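PDB 3KEB: probable thiol peroxidase from Chromobacterium violaceum, which probably reduces peroxides by redox-active thiol chemistry, a peroxidase of the thioredoxin-like class. Local coordinates for residues R117-H120 against K121-V125; I167-L170 against L171-E175. All coordinates share one frame; numbering follows the deposited sequence.

Overall arrangement
Both contacts are local, each joining side chains three to five residues apart along a helix or round its end. Interaction 1 comes first in the chain, on the short helix 119-122 that follows strand 109-112 and precedes strand 139-143. Interaction 2 lies on helix 164-177, after the last strand, 149-154, of the seven-stranded mixed sheet. Their centres are about 28 Å apart, on opposite sides of the middle of the chain, and their nearest atoms stay about 14 Å from each other. Both nevertheless pack on strand 139-143: Y123 and V125, at the end of the short helix, meet it in interaction 1, and I167 and L171 in interaction 2, so two separate helices share this strand of a thioredoxin-like fold.

Interaction 1 of 2, residues R117-H120 against K121-V125; sequences RDFH and KRYGV
The rings of F119 and Y123 form an offset stack, their planes 20° apart and their centroids separated by 4.6 Å, at the Schellman motif that ends helix 119-122. F119 CE1 sits over one face of the Y123 ring, toward its rim, 3.4 Å from Y123 CD1. Over one face of the F119 ring comes Y123 CB in a CH-pi contact, while V125 CG2 approaches the same ring obliquely, 4.0 Å from F119 CE2. F119 reaches its partner because its ring carbon CG is trans to the backbone N (chi1 169°), which sends the ring along the helix toward the residue one turn on. Large aromatics suit this buried place: they fill the interior, and the Y123 hydroxyl still finds the carbonyl of P29 as hydrogen-bond partner.

In the Schellman motif G124, with positive phi (63°), is the C-prime residue, a backbone shape that favours glycine. It turns the chain so that V125 N donates an almost straight bond to H120 O (3.0 Å) and G124 N bonds to K121 O. Beyond the turn, the V125 side chain packs on A139 of strand 139-143, joining the helix end to the sheet.

The H120 imidazole is held by two weak bonds, ND1 giving one to R117 O and NE2 the other to G134 O. On the exposed side, D118 and R122 run side by side in one of the two arginine conformers, the carboxylate beside the aliphatic part of the chain; in that conformer R122 NH2 donates to S30 O. A water links R117 O to K121 N, donating to the carbonyl at 2.9 Å and accepting from the amide at 2.8 Å.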
ATOM      1  N   ARG A 117      -2.563   6.160   7.983  1.00 31.47           N
ATOM      2  CA  ARG A 117      -1.225   5.676   8.266  1.00 31.57           C
ATOM      3  C   ARG A 117      -0.773   5.977   9.721  1.00 31.20           C
ATOM      4  O   ARG A 117       0.204   5.408  10.165  1.00 31.72           O
ATOM      5  CB  ARG A 117      -0.242   6.248   7.253  1.00 32.74           C
ATOM      6  CG  ARG A 117      -0.600   5.958   5.749  1.00 33.87           C
ATOM      7  CD  ARG A 117      -0.356   4.476   5.296  1.00 36.74           C
ATOM      8  NE  ARG A 117      -0.255   4.396   3.828  1.00 38.21           N
ATOM      9  CZ  ARG A 117      -0.506   3.324   3.063  1.00 37.12           C
ATOM     10  NH1 ARG A 117      -0.331   3.411   1.747  1.00 30.75           N
ATOM     11  NH2 ARG A 117      -0.903   2.163   3.601  1.00 38.87           N
ATOM     12  N   ASP A 118      -1.477   6.870  10.448  1.00 29.34           N
ATOM     13  CA  ASP A 118      -1.205   7.139  11.878  1.00 27.10           C
ATOM     14  C   ASP A 118      -1.353   5.903  12.847  1.00 23.67           C
ATOM     15  O   ASP A 118      -0.927   5.926  14.032  1.00 21.55           O
ATOM     16  CB  ASP A 118      -2.128   8.223  12.345  1.00 29.32           C
ATOM     17  CG  ASP A 118      -3.468   7.686  12.675  1.00 33.80           C
ATOM     18  OD1 ASP A 118      -4.103   7.060  11.785  1.00 41.56           O
ATOM     19  OD2 ASP A 118      -3.866   7.858  13.850  1.00 44.78           O
ATOM     20  N   PHE A 119      -1.921   4.824  12.341  1.00 19.19           N
ATOM     21  CA  PHE A 119      -1.792   3.531  12.977  1.00 17.44           C
ATOM     22  C   PHE A 119      -0.314   3.281  13.346  1.00 16.75           C
ATOM     23  O   PHE A 119      -0.006   2.843  14.450  1.00 16.91           O
ATOM     24  CB  PHE A 119      -2.193   2.427  11.995  1.00 17.37           C
ATOM     25  CG  PHE A 119      -1.840   1.065  12.468  1.00 16.97           C
ATOM     26  CD1 PHE A 119      -2.668   0.395  13.364  1.00 20.04           C
ATOM     27  CD2 PHE A 119      -0.677   0.459  12.068  1.00 17.03           C
ATOM     28  CE1 PHE A 119      -2.327  -0.832  13.830  1.00 18.74           C
ATOM     29  CE2 PHE A 119      -0.336  -0.741  12.542  1.00 17.52           C
ATOM     30  CZ  PHE A 119      -1.177  -1.411  13.433  1.00 20.80           C
ATOM     31  N   HIS A 120       0.592   3.529  12.406  1.00 14.29           N
ATOM     32  CA  HIS A 120       2.007   3.198  12.640  1.00 15.44           C
ATOM     33  C   HIS A 120       2.573   3.836  13.920  1.00 15.51           C
ATOM     34  O   HIS A 120       3.183   3.178  14.728  1.00 15.84           O
ATOM     35  CB  HIS A 120       2.902   3.626  11.473  1.00 17.05           C
ATOM     36  CG  HIS A 120       2.588   3.040  10.129  1.00 15.86           C
ATOM     37  ND1 HIS A 120       1.328   2.978   9.576  1.00 19.28           N
ATOM     38  CD2 HIS A 120       3.436   2.625   9.151  1.00 18.35           C
ATOM     39  CE1 HIS A 120       1.408   2.436   8.369  1.00 18.36           C
ATOM     40  NE2 HIS A 120       2.683   2.246   8.084  1.00 19.20           N
ATOM     41  N   LYS A 121       2.369   5.126  14.132  1.00 16.48           N
ATOM     42  CA  LYS A 121       2.949   5.714  15.302  1.00 17.37           C
ATOM     43  C   LYS A 121       2.239   5.201  16.549  1.00 17.03           C
ATOM     44  O   LYS A 121       2.882   4.915  17.565  1.00 16.22           O
ATOM     45  CB  LYS A 121       2.896   7.229  15.212  1.00 19.25           C
ATOM     46  CG  LYS A 121       3.645   7.906  16.351  1.00 22.85           C
ATOM     47  CD  LYS A 121       4.229   9.268  15.893  1.00 28.18           C
ATOM     48  CE  LYS A 121       5.033   9.908  17.024  1.00 31.02           C
ATOM     49  NZ  LYS A 121       5.398  11.333  16.720  1.00 32.58           N
ATOM     50  N   ARG A 122       0.911   5.044  16.467  1.00 16.44           N
ATOM     51  CA  ARG A 122       0.084   4.658  17.596  0.60 16.91           C
ATOM     52  C   ARG A 122       0.419   3.251  18.094  1.00 15.93           C
ATOM     53  O   ARG A 122       0.166   2.948  19.240  1.00 15.22           O
ATOM     54  CB  ARG A 122      -1.436   4.763  17.240  0.60 17.75           C
ATOM     55  CG  ARG A 122      -1.988   6.243  17.131  0.60 21.59           C
ATOM     56  CD  ARG A 122      -3.489   6.414  16.612  0.60 22.43           C
ATOM     57  NE  ARG A 122      -4.471   5.513  17.215  0.60 22.60           N
ATOM     58  CZ  ARG A 122      -4.928   5.576  18.470  0.60 24.31           C
ATOM     59  NH1 ARG A 122      -4.532   6.532  19.312  0.60 26.37           N
ATOM     60  NH2 ARG A 122      -5.812   4.686  18.880  0.60 23.72           N
ATOM     61  N   TYR A 123       0.940   2.381  17.201  1.00 14.38           N
ATOM     62  CA  TYR A 123       1.326   0.997  17.536  1.00 14.61           C
ATOM     63  C   TYR A 123       2.856   0.833  17.651  1.00 14.49           C
ATOM     64  O   TYR A 123       3.339  -0.267  17.870  1.00 14.59           O
ATOM     65  CB  TYR A 123       0.768  -0.001  16.526  1.00 14.46           C
ATOM     66  CG  TYR A 123      -0.579  -0.567  16.977  1.00 12.59           C
ATOM     67  CD1 TYR A 123      -1.701   0.209  16.972  1.00 14.31           C
ATOM     68  CD2 TYR A 123      -0.691  -1.876  17.455  1.00 13.10           C
ATOM     69  CE1 TYR A 123      -2.920  -0.256  17.415  1.00 15.67           C
ATOM     70  CE2 TYR A 123      -1.932  -2.377  17.865  1.00 12.78           C
ATOM     71  CZ  TYR A 123      -3.033  -1.566  17.860  1.00 13.99           C
ATOM     72  OH  TYR A 123      -4.259  -2.029  18.290  1.00 14.73           O
ATOM     73  N   GLY A 124       3.593   1.940  17.570  1.00 14.43           N
ATOM     74  CA  GLY A 124       5.077   1.890  17.699  1.00 14.59           C
ATOM     75  C   GLY A 124       5.817   1.091  16.635  1.00 14.19           C
ATOM     76  O   GLY A 124       6.805   0.378  16.926  1.00 13.46           O
ATOM     77  N   VAL A 125       5.345   1.212  15.395  1.00 13.78           N
ATOM     78  CA  VAL A 125       5.922   0.433  14.290  1.00 12.79           C
ATOM     79  C   VAL A 125       6.251   1.319  13.103  1.00 13.17           C
ATOM     80  O   VAL A 125       6.444   0.817  11.989  1.00 15.39           O
ATOM     81  CB  VAL A 125       5.023  -0.778  13.912  1.00 14.31           C
ATOM     82  CG1 VAL A 125       4.947  -1.863  15.049  1.00 14.65           C
ATOM     83  CG2 VAL A 125       3.584  -0.385  13.461  1.00 11.00           C
TER
HETATM   84  O   HOH W   1       1.947   6.858  11.936  1.00 23.31           O

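Interaction 2 of 2, residues I167-L170 against L171-E175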
ATOM      1  N   ILE A 167       5.774 -17.248  23.431  1.00 15.14           N
ATOM      2  CA  ILE A 167       4.312 -17.132  23.306  1.00 14.00           C
ATOM      3  C   ILE A 167       3.646 -18.467  23.703  1.00 14.08           C
ATOM      4  O   ILE A 167       2.683 -18.486  24.490  1.00 13.26           O
ATOM      5  CB  ILE A 167       3.891 -16.695  21.874  1.00 13.81           C
ATOM      6  CG1 ILE A 167       4.603 -15.399  21.466  1.00 16.08           C
ATOM      7  CG2 ILE A 167       2.370 -16.585  21.788  1.00 12.82           C
ATOM      8  CD1 ILE A 167       4.302 -14.892  20.009  1.00 12.48           C
ATOM      9  N   GLU A 168       4.146 -19.584  23.178  1.00 13.98           N
ATOM     10  CA  GLU A 168       3.659 -20.933  23.584  1.00 14.93           C
ATOM     11  C   GLU A 168       3.638 -21.113  25.113  1.00 15.11           C
ATOM     12  O   GLU A 168       2.681 -21.608  25.691  1.00 15.37           O
ATOM     13  CB  GLU A 168       4.531 -22.028  22.966  1.00 14.97           C
ATOM     14  CG  GLU A 168       4.167 -23.504  23.285  1.00 16.15           C
ATOM     15  CD  GLU A 168       2.924 -24.029  22.558  1.00 21.38           C
ATOM     16  OE1 GLU A 168       2.527 -23.531  21.460  1.00 23.02           O
ATOM     17  OE2 GLU A 168       2.328 -24.980  23.102  1.00 24.98           O
ATOM     18  N   LYS A 169       4.703 -20.691  25.781  1.00 15.96           N
ATOM     19  CA  LYS A 169       4.801 -20.912  27.219  1.00 16.03           C
ATOM     20  C   LYS A 169       3.683 -20.130  27.942  1.00 15.87           C
ATOM     21  O   LYS A 169       3.030 -20.665  28.852  1.00 15.76           O
ATOM     22  CB  LYS A 169       6.207 -20.508  27.677  1.00 16.87           C
ATOM     23  CG  LYS A 169       6.537 -20.764  29.099  1.00 20.76           C
ATOM     24  CD  LYS A 169       8.039 -20.473  29.361  1.00 26.47           C
ATOM     25  CE  LYS A 169       8.343 -20.477  30.859  1.00 29.26           C
ATOM     26  NZ  LYS A 169       7.954 -21.784  31.440  1.00 32.56           N
ATOM     27  N   LEU A 170       3.429 -18.898  27.515  1.00 14.93           N
ATOM     28  CA  LEU A 170       2.328 -18.101  28.081  1.00 16.51           C
ATOM     29  C   LEU A 170       0.953 -18.701  27.831  1.00 17.22           C
ATOM     30  O   LEU A 170       0.106 -18.736  28.738  1.00 17.06           O
ATOM     31  CB  LEU A 170       2.353 -16.672  27.552  1.00 15.96           C
ATOM     32  CG  LEU A 170       3.501 -15.814  28.087  1.00 18.52           C
ATOM     33  CD1 LEU A 170       3.583 -14.528  27.252  1.00 20.64           C
ATOM     34  CD2 LEU A 170       3.418 -15.490  29.607  1.00 18.78           C
ATOM     35  N   LEU A 171       0.731 -19.203  26.612  1.00 16.20           N
ATOM     36  CA  LEU A 171      -0.541 -19.812  26.304  1.00 16.66           C
ATOM     37  C   LEU A 171      -0.728 -21.110  27.087  1.00 17.34           C
ATOM     38  O   LEU A 171      -1.834 -21.388  27.552  1.00 17.48           O
ATOM     39  CB  LEU A 171      -0.701 -20.058  24.804  1.00 16.54           C
ATOM     40  CG  LEU A 171      -0.744 -18.796  23.891  1.00 15.81           C
ATOM     41  CD1 LEU A 171      -0.477 -19.208  22.471  1.00 17.36           C
ATOM     42  CD2 LEU A 171      -2.131 -18.037  24.001  1.00 16.21           C
ATOM     43  N   GLN A 172       0.319 -21.917  27.224  1.00 18.32           N
ATOM     44  CA  GLN A 172       0.229 -23.177  27.991  0.60 19.18           C
ATOM     45  C   GLN A 172      -0.037 -22.884  29.469  1.00 20.24           C
ATOM     46  O   GLN A 172      -0.793 -23.596  30.122  1.00 19.11           O
ATOM     47  CB  GLN A 172       1.521 -24.000  27.862  0.60 19.37           C
ATOM     48  CG  GLN A 172       1.799 -24.594  26.478  0.60 19.92           C
ATOM     49  CD  GLN A 172       3.157 -25.295  26.390  0.60 23.22           C
ATOM     50  OE1 GLN A 172       3.387 -26.163  25.531  0.60 24.57           O
ATOM     51  NE2 GLN A 172       4.074 -24.898  27.262  0.60 26.18           N
ATOM     52  N   GLU A 173       0.620 -21.839  29.989  1.00 21.90           N
ATOM     53  CA  GLU A 173       0.468 -21.443  31.388  0.60 23.81           C
ATOM     54  C   GLU A 173      -0.993 -21.009  31.649  1.00 24.97           C
ATOM     55  O   GLU A 173      -1.596 -21.416  32.659  1.00 24.73           O
ATOM     56  CB  GLU A 173       1.515 -20.371  31.778  0.60 23.84           C
ATOM     57  CG  GLU A 173       2.742 -20.937  32.527  0.60 25.41           C
ATOM     58  CD  GLU A 173       4.093 -20.181  32.311  0.60 26.84           C
ATOM     59  OE1 GLU A 173       5.147 -20.820  32.542  0.60 24.80           O
ATOM     60  OE2 GLU A 173       4.128 -18.983  31.925  0.60 27.05           O
ATOM     61  N   GLY A 174      -1.571 -20.227  30.734  1.00 26.35           N
ATOM     62  CA  GLY A 174      -2.978 -19.840  30.819  1.00 28.34           C
ATOM     63  C   GLY A 174      -3.915 -21.047  30.774  1.00 29.96           C
ATOM     64  O   GLY A 174      -4.790 -21.188  31.621  1.00 30.56           O
ATOM     65  N   GLU A 175      -3.706 -21.933  29.803  1.00 31.63           N
ATOM     66  CA  GLU A 175      -4.505 -23.149  29.654  1.00 33.23           C
ATOM     67  C   GLU A 175      -4.447 -24.007  30.926  1.00 35.04           C
ATOM     68  O   GLU A 175      -5.485 -24.430  31.432  1.00 35.14           O
ATOM     69  CB  GLU A 175      -4.038 -23.964  28.420  1.00 32.78           C
ATOM     70  CG  GLU A 175      -4.838 -25.283  28.148  1.00 33.51           C
ATOM     71  CD  GLU A 175      -4.130 -26.337  27.223  1.00 32.22           C
ATOM     72  OE1 GLU A 175      -4.660 -27.470  27.122  1.00 30.46           O
ATOM     73  OE2 GLU A 175      -3.072 -26.070  26.609  1.00 29.19           O
TER
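L171 lies alongside I167, one turn earlier, the two side chains pointing the same way with L171 CD1 3.9 Å from I167 CG2. Branched apolar residues suit this side of the helix, since both pack on L142 of strand 139-143 and on F76 of helix 67-77.

A different face carries charge. In one of the two conformers of E173, K169 NZ forms a salt bridge with E173 OE1 at 3.2 Å, approaching on the syn side of the carboxylate and 26° out of its plane. The lysine chain runs extended until its last torsion, where a bend (chi4 58°) swings the ammonium round to the glutamate. Lysine and glutamate four residues apart can pair in this way at the solvent side, their long chains bridging one turn.

E168 OE1 accepts a hydrogen bond from W80 NE1, tying the helix to a neighbouring loop. The chain of Q172, one turn on, lies near E168 in one of its two conformers.

Beneath the side chains, the amides of L171, Q172, E173 and G174 bond to the carbonyls of I167, E168, K169 and L170. This regular i to i+4 ladder, apolar toward the sheet and polar outward, is that of an amphipathic alpha-helix packed on a thioredoxin-like sheet.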